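Local structure of uncharacterized protein (Jannaschia sp. CCS1, 2PYQ) at residues S46-S51 with K94-V99. The protein is of unknown function but belongs to the DUF2853 family and forms a small, largely helical single chain. Residues are numbered along the deposited sequence; the frame is centred on the assembly and turned at random.
Sequences STVAGS and KYRAVV
Val48 N donates to Lys94 O at 2.7 Å. Arg96 N returns a nearly straight bond to Ser46 O at 2.9 Å. Between these two bonds the Thr47 CA comes to 3.2 Å from Lys94 O in a CA-H...O contact. Val48 CG2 packs on Arg96 CB at 3.6 Å and sits over one face of the guanidinium, toward its rim. That group folds back over the loop because the arginine chain, extended through chi2, bends at chi3 (-77°). At the Tyr95 ring, Ser46 OG lies in plane at the edge, 3.6 Å from CD1, while Thr47 CG2 approaches obliquely. The two backbone bonds make a single isolated beta bridge, Thr47 with Tyr95, in a mainly helical chain that has no regular strand; it ties the loop between helices 43-46 and 53-65 to the start of helix 96-106, where Tyr95 is the N-cap residue. Arg96 NH2 also makes a long, weak ion pair with Glu55, whose other oxygen accepts from Ala49 N. With an alanine at Arg96 the guanidinium is gone, and Val48 CG2 would probably lose the flat group it lies over and Glu55 its weak pair. Water bridges join Ser46 O to Ala97 N and Val48 O to Lys94 N. Farther out, Arg43 O holds Ser46 OG, Glu91 O takes Lys94 NZ, and Tyr87 OH bonds to Tyr95 N.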
ATOM      1  N   SER A  46       0.421   8.774  -7.177  1.00 29.64           N
ATOM      2  CA  SER A  46      -0.057   7.456  -6.698  1.00 27.04           C
ATOM      3  C   SER A  46       1.032   6.584  -6.079  1.00 28.94           C
ATOM      4  O   SER A  46       0.715   5.493  -5.609  1.00 29.18           O
ATOM      5  CB  SER A  46      -0.707   6.691  -7.852  1.00 26.73           C
ATOM      6  OG  SER A  46       0.251   6.369  -8.857  1.00 30.26           O
ATOM      7  N   THR A  47       2.288   7.044  -6.073  1.00 28.64           N
ATOM      8  CA  THR A  47       3.423   6.261  -5.571  1.00 30.36           C
ATOM      9  C   THR A  47       4.044   6.828  -4.303  1.00 31.28           C
ATOM     10  O   THR A  47       3.897   8.007  -3.982  1.00 31.50           O
ATOM     11  CB  THR A  47       4.514   6.086  -6.655  1.00 33.73           C
ATOM     12  OG1 THR A  47       5.007   7.369  -7.071  1.00 37.14           O
ATOM     13  CG2 THR A  47       3.969   5.350  -7.879  1.00 32.35           C
ATOM     14  N   VAL A  48       4.726   5.937  -3.568  1.00 31.14           N
ATOM     15  CA  VAL A  48       5.378   6.226  -2.289  1.00 32.13           C
ATOM     16  C   VAL A  48       6.893   6.239  -2.509  1.00 35.55           C
ATOM     17  O   VAL A  48       7.444   5.300  -3.122  1.00 34.96           O
ATOM     18  CB  VAL A  48       5.046   5.100  -1.258  1.00 33.82           C
ATOM     19  CG1 VAL A  48       5.898   5.243   0.009  1.00 37.90           C
ATOM     20  CG2 VAL A  48       3.588   5.131  -0.912  1.00 34.20           C
ATOM     21  N   ALA A  49       7.555   7.275  -1.998  1.00 35.65           N
ATOM     22  CA  ALA A  49       9.026   7.361  -2.049  1.00 36.36           C
ATOM     23  C   ALA A  49       9.534   6.549  -0.850  1.00 36.38           C
ATOM     24  O   ALA A  49       9.519   7.042   0.300  1.00 35.73           O
ATOM     25  CB  ALA A  49       9.494   8.820  -1.945  1.00 37.04           C
ATOM     26  N   GLY A  50       9.935   5.303  -1.128  1.00 34.00           N
ATOM     27  CA  GLY A  50      10.426   4.365  -0.110  1.00 32.99           C
ATOM     28  C   GLY A  50      11.627   4.830   0.692  1.00 36.50           C
ATOM     29  O   GLY A  50      11.763   4.483   1.856  1.00 38.57           O
ATOM     30  N   SER A  51      12.492   5.632   0.064  1.00 38.66           N
ATOM     31  CA  SER A  51      13.702   6.172   0.702  1.00 43.41           C
ATOM     32  C   SER A  51      13.514   7.539   1.398  1.00 44.61           C
ATOM     33  O   SER A  51      14.513   8.138   1.833  1.00 46.71           O
ATOM     34  CB  SER A  51      14.795   6.289  -0.356  1.00 47.37           C
ATOM     35  OG  SER A  51      14.383   7.213  -1.377  1.00 53.15           O
ATOM     36  N   LYS A  94       6.481   2.354  -6.456  1.00 28.59           N
ATOM     37  CA  LYS A  94       5.827   1.684  -5.346  1.00 25.48           C
ATOM     38  C   LYS A  94       4.438   2.347  -5.135  1.00 23.28           C
ATOM     39  O   LYS A  94       4.345   3.410  -4.531  1.00 23.61           O
ATOM     40  CB  LYS A  94       6.672   1.772  -4.068  1.00 21.26           C
ATOM     41  CG  LYS A  94       7.972   0.994  -4.179  1.00 23.54           C
ATOM     42  CD  LYS A  94       8.642   0.940  -2.830  1.00 24.39           C
ATOM     43  CE  LYS A  94       9.942   0.207  -2.896  1.00 29.15           C
ATOM     44  NZ  LYS A  94      10.987   0.967  -3.614  1.00 32.85           N
ATOM     45  N   TYR A  95       3.386   1.703  -5.615  1.00 20.85           N
ATOM     46  CA  TYR A  95       2.052   2.257  -5.508  1.00 24.01           C
ATOM     47  C   TYR A  95       1.591   2.280  -4.047  1.00 21.90           C
ATOM     48  O   TYR A  95       1.773   1.301  -3.314  1.00 19.78           O
ATOM     49  CB  TYR A  95       1.060   1.515  -6.399  1.00 26.51           C
ATOM     50  CG  TYR A  95       1.367   1.697  -7.867  1.00 28.17           C
ATOM     51  CD1 TYR A  95       1.143   2.920  -8.482  1.00 30.92           C
ATOM     52  CD2 TYR A  95       1.863   0.643  -8.631  1.00 29.28           C
ATOM     53  CE1 TYR A  95       1.439   3.116  -9.837  1.00 33.74           C
ATOM     54  CE2 TYR A  95       2.168   0.818  -9.991  1.00 32.53           C
ATOM     55  CZ  TYR A  95       1.953   2.053 -10.581  1.00 36.23           C
ATOM     56  OH  TYR A  95       2.238   2.226 -11.936  1.00 40.97           O
ATOM     57  N   ARG A  96       1.052   3.432  -3.633  1.00 22.36           N
ATOM     58  CA  ARG A  96       0.682   3.610  -2.298  1.00 23.91           C
ATOM     59  C   ARG A  96      -0.488   2.582  -1.894  1.00 20.67           C
ATOM     60  O   ARG A  96      -0.429   2.023  -0.800  1.00 19.98           O
ATOM     61  CB  ARG A  96       0.164   5.022  -2.111  1.00 26.61           C
ATOM     62  CG  ARG A  96      -0.331   5.334  -0.703  1.00 30.99           C
ATOM     63  CD  ARG A  96      -0.784   6.791  -0.576  1.00 34.14           C
ATOM     64  NE  ARG A  96       0.370   7.716  -0.468  1.00 36.29           N
ATOM     65  CZ  ARG A  96       1.005   8.311  -1.493  1.00 39.22           C
ATOM     66  NH1 ARG A  96       0.628   8.165  -2.777  1.00 39.17           N
ATOM     67  NH2 ARG A  96       2.044   9.108  -1.214  1.00 40.11           N
ATOM     68  N   ALA A  97      -1.414   2.285  -2.813  1.00 20.91           N
ATOM     69  CA  ALA A  97      -2.449   1.262  -2.565  1.00 22.12           C
ATOM     70  C   ALA A  97      -1.823  -0.105  -2.273  1.00 20.17           C
ATOM     71  O   ALA A  97      -2.292  -0.807  -1.380  1.00 19.46           O
ATOM     72  CB  ALA A  97      -3.451   1.168  -3.762  1.00 21.59           C
ATOM     73  N   VAL A  98      -0.754  -0.453  -3.001  1.00 18.74           N
ATOM     74  CA  VAL A  98      -0.065  -1.725  -2.796  1.00 18.34           C
ATOM     75  C   VAL A  98       0.621  -1.733  -1.431  1.00 17.94           C
ATOM     76  O   VAL A  98       0.531  -2.720  -0.697  1.00 18.07           O
ATOM     77  CB  VAL A  98       0.929  -2.023  -3.923  1.00 18.70           C
ATOM     78  CG1 VAL A  98       1.723  -3.287  -3.613  1.00 18.44           C
ATOM     79  CG2 VAL A  98       0.182  -2.133  -5.271  1.00 19.20           C
ATOM     80  N   VAL A  99       1.258  -0.633  -1.077  1.00 19.46           N
ATOM     81  CA  VAL A  99       1.910  -0.504   0.251  1.00 18.50           C
ATOM     82  C   VAL A  99       0.884  -0.607   1.377  1.00 17.83           C
ATOM     83  O   VAL A  99       1.087  -1.335   2.351  1.00 17.42           O
ATOM     84  CB  VAL A  99       2.720   0.803   0.353  1.00 18.48           C
ATOM     85  CG1 VAL A  99       3.261   1.029   1.795  1.00 18.42           C
ATOM     86  CG2 VAL A  99       3.852   0.776  -0.672  1.00 18.90           C
TER
HETATM   87  O   HOH W   1      -1.707   3.901  -5.328  1.00 18.16           O
HETATM   88  O   HOH W   2       8.171   4.604  -5.491  1.00 43.52           O
HETATM   89  O   HOH W   3      10.302   3.970  -3.758  1.00 32.81           O